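Local structure of pyruvate kinase (Pyrobaculum aerophilum, 3QTG) at residues K120-F123 against S124-Q128; V143-G147 against S148-E152; I167-G171 against K172-I176. The protein catalyses the last step of glycolysis, the interconversion of phosphoenolpyruvate and ADP with pyruvate and ATP, as a homotetramer that uses a divalent metal cation. All blocks are in the same frame, centred on the assembly; numbering follows the deposited sequence.

Contact 1 of 3, residues K120-F123 against S124-Q128; sequences KAFF and SAVEQ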
loop_
_atom_site.group_PDB
_atom_site.type_symbol
_atom_site.label_atom_id
_atom_site.label_comp_id
_atom_site.label_asym_id
_atom_site.label_seq_id
_atom_site.Cartn_x
_atom_site.Cartn_y
_atom_site.Cartn_z
ATOM N N LYS A 120 -23.920 48.984 12.381
ATOM C CA LYS A 120 -23.953 49.048 10.915
ATOM C C LYS A 120 -23.577 47.713 10.255
ATOM O O LYS A 120 -24.035 47.428 9.160
ATOM C CB LYS A 120 -23.056 50.161 10.348
ATOM C CG LYS A 120 -23.524 50.651 8.922
ATOM C CD LYS A 120 -22.391 51.387 8.212
ATOM C CE LYS A 120 -22.714 51.706 6.726
ATOM N NZ LYS A 120 -23.387 53.038 6.543
ATOM N N ALA A 121 -22.748 46.916 10.929
ATOM C CA ALA A 121 -22.350 45.604 10.414
ATOM C C ALA A 121 -23.561 44.700 10.114
ATOM O O ALA A 121 -23.483 43.860 9.210
ATOM C CB ALA A 121 -21.371 44.914 11.364
ATOM N N PHE A 122 -24.666 44.884 10.852
ATOM C CA PHE A 122 -25.917 44.170 10.562
ATOM C C PHE A 122 -26.400 44.575 9.169
ATOM O O PHE A 122 -26.749 43.727 8.339
ATOM C CB PHE A 122 -27.003 44.474 11.605
ATOM C CG PHE A 122 -28.356 43.823 11.300
ATOM C CD1 PHE A 122 -28.555 42.453 11.504
ATOM C CD2 PHE A 122 -29.406 44.578 10.798
ATOM C CE1 PHE A 122 -29.787 41.851 11.220
ATOM C CE2 PHE A 122 -30.649 44.004 10.515
ATOM C CZ PHE A 122 -30.836 42.617 10.728
ATOM N N PHE A 123 -26.401 45.874 8.906
ATOM C CA PHE A 123 -26.904 46.375 7.625
ATOM C C PHE A 123 -25.980 46.021 6.456
ATOM O O PHE A 123 -26.471 45.700 5.378
ATOM C CB PHE A 123 -27.309 47.863 7.737
ATOM C CG PHE A 123 -28.358 48.075 8.784
ATOM C CD1 PHE A 123 -29.705 47.920 8.474
ATOM C CD2 PHE A 123 -27.997 48.312 10.113
ATOM C CE1 PHE A 123 -30.691 48.046 9.464
ATOM C CE2 PHE A 123 -28.976 48.431 11.105
ATOM C CZ PHE A 123 -30.326 48.307 10.776
ATOM N N SER A 124 -24.666 46.002 6.689
ATOM C CA SER A 124 -23.720 45.546 5.663
ATOM C C SER A 124 -23.834 44.057 5.337
ATOM O O SER A 124 -23.535 43.666 4.223
ATOM C CB SER A 124 -22.288 45.853 6.072
ATOM O OG SER A 124 -22.158 47.234 6.335
ATOM N N ALA A 125 -24.256 43.236 6.296
ATOM C CA ALA A 125 -24.342 41.781 6.110
ATOM C C ALA A 125 -25.627 41.301 5.402
ATOM O O ALA A 125 -25.643 40.218 4.806
ATOM C CB ALA A 125 -24.181 41.065 7.451
ATOM N N VAL A 126 -26.696 42.094 5.480
ATOM C CA VAL A 126 -28.022 41.675 5.029
ATOM C C VAL A 126 -28.307 42.021 3.560
ATOM O O VAL A 126 -28.081 43.156 3.112
ATOM C CB VAL A 126 -29.167 42.238 5.956
ATOM C CG1 VAL A 126 -30.550 41.979 5.349
ATOM C CG2 VAL A 126 -29.093 41.632 7.360
ATOM N N GLU A 127 -28.809 41.021 2.831
ATOM C CA GLU A 127 -29.309 41.184 1.464
ATOM C C GLU A 127 -30.753 40.691 1.389
ATOM O O GLU A 127 -31.227 39.960 2.267
ATOM C CB GLU A 127 -28.462 40.369 0.472
ATOM C CG GLU A 127 -26.992 40.723 0.451
ATOM C CD GLU A 127 -26.181 39.744 -0.390
ATOM O OE1 GLU A 127 -26.013 38.566 0.026
ATOM O OE2 GLU A 127 -25.716 40.158 -1.486
ATOM N N GLN A 128 -31.433 41.067 0.313
ATOM C CA GLN A 128 -32.759 40.529 0.015
ATOM C C GLN A 128 -32.774 39.004 -0.023
ATOM O O GLN A 128 -31.878 38.383 -0.587
ATOM C CB GLN A 128 -33.263 41.072 -1.307
ATOM C CG GLN A 128 -34.770 41.141 -1.354
ATOM C CD GLN A 128 -35.262 41.710 -2.641
ATOM O OE1 GLN A 128 -34.810 42.768 -3.079
ATOM N NE2 GLN A 128 -36.192 41.003 -3.279
#
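Phe122 turns its CG anti to the backbone N (chi1 176°), and Val126, four residues on, carries CG2 beside its own backbone N. These two torsions bring the methyl over one face of the phenyl ring. The pair straddles the C-terminal end of the short helix 120-125, which belongs to the small beta domain (B domain) of the pyruvate kinase fold. Val126 CG2 lies 4.0 Å from the centroid of the Phe122 ring and only 16° off its normal, a CH-pi contact. The methyl is displaced toward the rim, with CZ and CE1 of Phe122 nearest. Phe123 stands next to this pair. The two neighbouring rings meet in a T-shaped (edge-to-face) contact, with Phe122 CD2 3.7 Å above the plane of the Phe123 ring, over its centre. Ile151 of strand 150-155 touches both rings and Val126, and Val169 touches Phe122 and Val126. The helix thus lays its apolar side on the sheet of this domain.

The backbone bonds change as the helix ends. Ser124 N donates to Lys120 O at 2.9 Å, a regular helical bond. Ser124 OG adds a weak bond to the same oxygen. Ala125 N is held weakly by Ala121 O and by Phe122 O. Val126 is the first residue to leave helical backbone angles, yet its N still reaches Phe122 O in a weak, bent bond of 3.3 Å with 128° at the hydrogen. That same Phe122 O is also met by carbon: Val126 CG2, the methyl over the ring, comes within 3.3 Å of it.

Contact 2 of 3, residues V143-G147 against S148-E152; sequences VTNTG and SDWIE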
loop_
_atom_site.group_PDB
_atom_site.type_symbol
_atom_site.label_atom_id
_atom_site.label_comp_id
_atom_site.label_asym_id
_atom_site.label_seq_id
_atom_site.Cartn_x
_atom_site.Cartn_y
_atom_site.Cartn_z
ATOM N N VAL A 143 -36.134 38.711 4.643
ATOM C CA VAL A 143 -35.822 40.068 4.155
ATOM C C VAL A 143 -36.357 40.357 2.729
ATOM O O VAL A 143 -36.001 39.694 1.754
ATOM C CB VAL A 143 -34.309 40.379 4.260
ATOM C CG1 VAL A 143 -33.992 41.803 3.789
ATOM C CG2 VAL A 143 -33.821 40.163 5.694
ATOM N N THR A 144 -37.194 41.387 2.628
ATOM C CA THR A 144 -37.916 41.703 1.399
ATOM C C THR A 144 -37.489 43.011 0.725
ATOM O O THR A 144 -37.818 43.262 -0.437
ATOM C CB THR A 144 -39.422 41.767 1.675
ATOM O OG1 THR A 144 -39.673 42.699 2.738
ATOM C CG2 THR A 144 -39.963 40.378 2.043
ATOM N N ASN A 145 -36.776 43.848 1.464
ATOM C CA ASN A 145 -36.269 45.103 0.931
ATOM C C ASN A 145 -35.226 45.637 1.888
ATOM O O ASN A 145 -35.314 45.386 3.093
ATOM C CB ASN A 145 -37.403 46.131 0.730
ATOM C CG ASN A 145 -37.054 47.189 -0.300
ATOM O OD1 ASN A 145 -36.025 47.102 -0.969
ATOM N ND2 ASN A 145 -37.907 48.193 -0.430
ATOM N N THR A 146 -34.241 46.350 1.338
ATOM C CA THR A 146 -33.129 46.945 2.097
ATOM C C THR A 146 -32.866 48.340 1.550
ATOM O O THR A 146 -33.148 48.618 0.392
ATOM C CB THR A 146 -31.814 46.115 1.981
ATOM O OG1 THR A 146 -31.300 46.212 0.649
ATOM C CG2 THR A 146 -32.040 44.635 2.300
ATOM N N GLY A 147 -32.317 49.216 2.382
ATOM C CA GLY A 147 -32.093 50.605 1.989
ATOM C C GLY A 147 -30.780 51.118 2.534
ATOM O O GLY A 147 -29.836 50.351 2.711
ATOM N N SER A 148 -30.712 52.417 2.794
ATOM C CA SER A 148 -29.485 53.016 3.315
ATOM C C SER A 148 -29.131 52.290 4.626
ATOM O O SER A 148 -28.320 51.334 4.645
ATOM C CB SER A 148 -29.687 54.528 3.516
ATOM O OG SER A 148 -28.462 55.214 3.726
ATOM N N ASP A 149 -29.778 52.714 5.708
ATOM C CA ASP A 149 -29.534 52.126 7.026
ATOM C C ASP A 149 -30.839 51.503 7.543
ATOM O O ASP A 149 -31.271 51.755 8.662
ATOM C CB ASP A 149 -29.002 53.216 7.968
ATOM C CG ASP A 149 -27.593 53.671 7.606
ATOM O OD1 ASP A 149 -26.715 52.805 7.326
ATOM O OD2 ASP A 149 -27.348 54.899 7.619
ATOM N N TRP A 150 -31.477 50.705 6.690
ATOM C CA TRP A 150 -32.745 50.073 7.052
ATOM C C TRP A 150 -33.029 48.786 6.263
ATOM O O TRP A 150 -32.464 48.549 5.203
ATOM C CB TRP A 150 -33.914 51.062 6.950
ATOM C CG TRP A 150 -34.200 51.521 5.567
ATOM C CD1 TRP A 150 -33.757 52.677 4.974
ATOM C CD2 TRP A 150 -35.008 50.850 4.585
ATOM N NE1 TRP A 150 -34.240 52.765 3.682
ATOM C CE2 TRP A 150 -35.002 51.657 3.415
ATOM C CE3 TRP A 150 -35.738 49.650 4.579
ATOM C CZ2 TRP A 150 -35.693 51.299 2.254
ATOM C CZ3 TRP A 150 -36.416 49.289 3.434
ATOM C CH2 TRP A 150 -36.399 50.119 2.280
ATOM N N ILE A 151 -33.945 47.993 6.807
ATOM C CA ILE A 151 -34.326 46.704 6.284
ATOM C C ILE A 151 -35.814 46.492 6.553
ATOM O O ILE A 151 -36.323 46.886 7.592
ATOM C CB ILE A 151 -33.441 45.600 6.969
ATOM C CG1 ILE A 151 -32.214 45.312 6.114
ATOM C CG2 ILE A 151 -34.207 44.320 7.296
ATOM C CD1 ILE A 151 -30.928 45.314 6.950
ATOM N N GLU A 152 -36.512 45.885 5.601
ATOM C CA GLU A 152 -37.821 45.330 5.852
ATOM C C GLU A 152 -37.761 43.805 5.733
ATOM O O GLU A 152 -37.075 43.271 4.858
ATOM C CB GLU A 152 -38.846 45.922 4.868
ATOM C CG GLU A 152 -39.123 47.436 5.109
ATOM C CD GLU A 152 -39.953 48.072 3.999
ATOM O OE1 GLU A 152 -39.987 47.528 2.863
ATOM O OE2 GLU A 152 -40.583 49.121 4.264
HETATM O O HOH W 1 -40.599 44.904 1.679
#
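The indole of Trp150 lies with one face over the backbone of Gly147 and Thr146. Gly147 CA sits 3.6 Å from the centroid of the five-membered ring, 23° off its normal, in a CH-pi contact. Thr146 C lies under the same face, also offset toward the rim. At the edge, in the ring plane, Asn145 ND2 comes 3.7 Å from Trp150 CH2. The amide and ring planes are 86° apart, almost perpendicular. Trp150 reaches across because its CG stands between the backbone N and the carbonyl carbon (chi1 66°), which folds the indole back over Gly147 at the end of the other strand. With no side chain at Gly147, the ring can settle directly on the main chain. Lys103 of strand 101-106 makes a cation-pi contact with this indole.

The two segments form the end of the beta hairpin made by strands 139-146 and 150-155, in the B domain. Gly147 N donates to Trp150 O near the turn, and Glu152 N donates to Asn145 O at 2.8 Å in a nearly straight bond. Thr146 and Ile151 form the non-hydrogen-bonded pair between them. Their side chains run alongside each other on one face, Thr146 CG2 to Ile151 CG1 at 3.9 Å. Ile151 also packs on Phe104 of strand 101-106.

Thr144 and Asn145 both face Glu152, a classic beta bulge. Glu152 O accepts from Thr144 N at 2.9 Å and weakly from Asn145 N. The side chains of Asn145 and Glu152 point the same way, and Asn145 CB is 3.6 Å from Glu152 OE1. A water spans the bulge: it donates to Glu152 OE1 at 2.9 Å and hydrogen-bonds Thr144 OG1.

Contact 3 of 3, residues I167-G171 against K172-I176; sequences IVVEG and KDYDI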
loop_
_atom_site.group_PDB
_atom_site.type_symbol
_atom_site.label_atom_id
_atom_site.label_comp_id
_atom_site.label_asym_id
_atom_site.label_seq_id
_atom_site.Cartn_x
_atom_site.Cartn_y
_atom_site.Cartn_z
ATOM N N ILE A 167 -29.340 39.057 17.581
ATOM C CA ILE A 167 -29.843 38.967 16.208
ATOM C C ILE A 167 -28.747 38.359 15.371
ATOM O O ILE A 167 -27.596 38.791 15.419
ATOM C CB ILE A 167 -30.221 40.365 15.609
ATOM C CG1 ILE A 167 -31.075 41.194 16.564
ATOM C CG2 ILE A 167 -30.946 40.238 14.273
ATOM C CD1 ILE A 167 -31.095 42.701 16.183
ATOM N N VAL A 168 -29.108 37.324 14.625
ATOM C CA VAL A 168 -28.170 36.604 13.769
ATOM C C VAL A 168 -28.771 36.543 12.364
ATOM O O VAL A 168 -29.979 36.493 12.226
ATOM C CB VAL A 168 -27.880 35.192 14.367
ATOM C CG1 VAL A 168 -27.135 34.283 13.368
ATOM C CG2 VAL A 168 -27.088 35.335 15.691
ATOM N N VAL A 169 -27.929 36.617 11.332
ATOM C CA VAL A 169 -28.388 36.478 9.961
ATOM C C VAL A 169 -27.956 35.076 9.499
ATOM O O VAL A 169 -26.762 34.787 9.427
ATOM C CB VAL A 169 -27.817 37.595 9.026
ATOM C CG1 VAL A 169 -28.396 37.484 7.608
ATOM C CG2 VAL A 169 -28.120 39.012 9.591
ATOM N N GLU A 170 -28.938 34.212 9.235
ATOM C CA GLU A 170 -28.712 32.828 8.786
ATOM C C GLU A 170 -27.701 32.746 7.646
ATOM O O GLU A 170 -27.942 33.281 6.564
ATOM C CB GLU A 170 -30.042 32.224 8.349
ATOM C CG GLU A 170 -30.017 30.734 8.024
ATOM C CD GLU A 170 -31.395 30.238 7.653
ATOM O OE1 GLU A 170 -31.847 30.571 6.539
ATOM O OE2 GLU A 170 -32.032 29.543 8.479
ATOM N N GLY A 171 -26.563 32.093 7.899
ATOM C CA GLY A 171 -25.509 31.911 6.893
ATOM C C GLY A 171 -24.638 33.117 6.573
ATOM O O GLY A 171 -23.861 33.075 5.614
ATOM N N LYS A 172 -24.761 34.194 7.360
ATOM C CA LYS A 172 -23.942 35.399 7.177
ATOM C C LYS A 172 -23.133 35.706 8.419
ATOM O O LYS A 172 -23.599 35.523 9.535
ATOM C CB LYS A 172 -24.789 36.638 6.823
ATOM C CG LYS A 172 -25.561 36.565 5.521
ATOM C CD LYS A 172 -24.663 36.668 4.307
ATOM C CE LYS A 172 -25.482 36.557 3.034
ATOM N NZ LYS A 172 -26.088 37.873 2.659
ATOM N N ASP A 173 -21.913 36.174 8.206
ATOM C CA ASP A 173 -21.045 36.636 9.278
ATOM C C ASP A 173 -21.055 38.156 9.380
ATOM O O ASP A 173 -21.096 38.856 8.367
ATOM C CB ASP A 173 -19.612 36.186 9.012
ATOM C CG ASP A 173 -19.441 34.688 9.116
ATOM O OD1 ASP A 173 -18.547 34.272 9.892
ATOM O OD2 ASP A 173 -20.190 33.938 8.440
ATOM N N TYR A 174 -21.005 38.661 10.604
ATOM C CA TYR A 174 -20.824 40.088 10.822
ATOM C C TYR A 174 -19.349 40.540 10.797
ATOM O O TYR A 174 -18.502 39.968 11.482
ATOM C CB TYR A 174 -21.423 40.489 12.160
ATOM C CG TYR A 174 -22.903 40.236 12.345
ATOM C CD1 TYR A 174 -23.845 40.596 11.366
ATOM C CD2 TYR A 174 -23.362 39.678 13.530
ATOM C CE1 TYR A 174 -25.215 40.363 11.576
ATOM C CE2 TYR A 174 -24.698 39.453 13.747
ATOM C CZ TYR A 174 -25.620 39.810 12.777
ATOM O OH TYR A 174 -26.943 39.578 13.036
ATOM N N ASP A 175 -19.056 41.601 10.055
ATOM C CA ASP A 175 -17.718 42.177 10.063
ATOM C C ASP A 175 -17.527 43.133 11.254
ATOM O O ASP A 175 -17.603 44.354 11.115
ATOM C CB ASP A 175 -17.440 42.873 8.727
ATOM C CG ASP A 175 -16.052 43.485 8.661
ATOM O OD1 ASP A 175 -15.156 43.074 9.431
ATOM O OD2 ASP A 175 -15.853 44.395 7.824
ATOM N N ILE A 176 -17.277 42.566 12.429
ATOM C CA ILE A 176 -17.082 43.367 13.640
ATOM C C ILE A 176 -15.636 43.278 14.177
ATOM O O ILE A 176 -15.117 42.177 14.420
ATOM C CB ILE A 176 -18.083 42.977 14.759
ATOM C CG1 ILE A 176 -19.524 43.291 14.337
ATOM C CG2 ILE A 176 -17.764 43.715 16.049
ATOM C CD1 ILE A 176 -20.575 42.539 15.158
HETATM O O HOH W 2 -25.053 36.709 11.627
#
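Val169 and Tyr174 cross at about a right angle, while Val169 and Lys172 meet more obliquely. The two methyls of Val169 share out these neighbours. CG1 is anti to the backbone N (chi1 -176°) and packs on Lys172 CG at 3.6 Å. CG2, the other branch, touches Tyr174 CE1 at 3.8 Å and lies close to the phenol oxygen. The Tyr174 ring reaches back along the strand to Ile167, whose carbonyl oxygen lies at the ring edge, in its plane. Tyr174 OH donates to Ile167 O in a short bond of 2.6 Å. The hydroxyl approaches from above the carbonyl plane, with 108° at the oxygen. This bond fixes the outer end of the phenol beside the strand.

Between the two ends the chain reverses in a type II beta turn from Val169 to Lys172. Gly171 takes the positive phi of this turn, and Lys172 N closes it by donating to Val169 O at 2.9 Å. The turn follows strand 167-169, an outer strand of the B-domain sheet, and starts the linker that leads back toward the barrel. Directly after the turn, Asp173 is hydrogen-bonded to Thr233 and Gly235. Ile167 lies near Arg87 and Lys165, which by similarity bind ATP.

A water bridges the two ends of the turn. It accepts from Val169 N at 2.9 Å and donates to Lys172 O at 2.8 Å. It sits over one face of the Tyr174 ring, toward the rim. The Lys172 side chain bends at chi2 (-72°) as it leaves Val169, and its NZ is held in salt bridges by Asp130 and Glu127. Glu170, whose CB is directed away from 172-176, forms a salt bridge with Arg140.

In the fold
Contacts 1 and 2 lie in the B domain, and contact 3 at the point where its last strand passes into the linker to the barrel. Contact 2 is a surface hairpin end, the farthest out; contacts 1 and 3 are partly buried. Contact 1 sits between the others. Its Phe123 packs on Ile151 of contact 2, and its Val126 on Val169 of contact 3. Charge joins them too: Glu127 OE1 meets Lys172 NZ at 2.7 Å, whereas Lys120 to Asp149 is a long, weak pair. Contacts 2 and 3 reach the same sheet without touching. Contact 1 relies on aromatic and aliphatic packing, contact 2 on strand pairing, and contact 3 on a turn and a phenol bond.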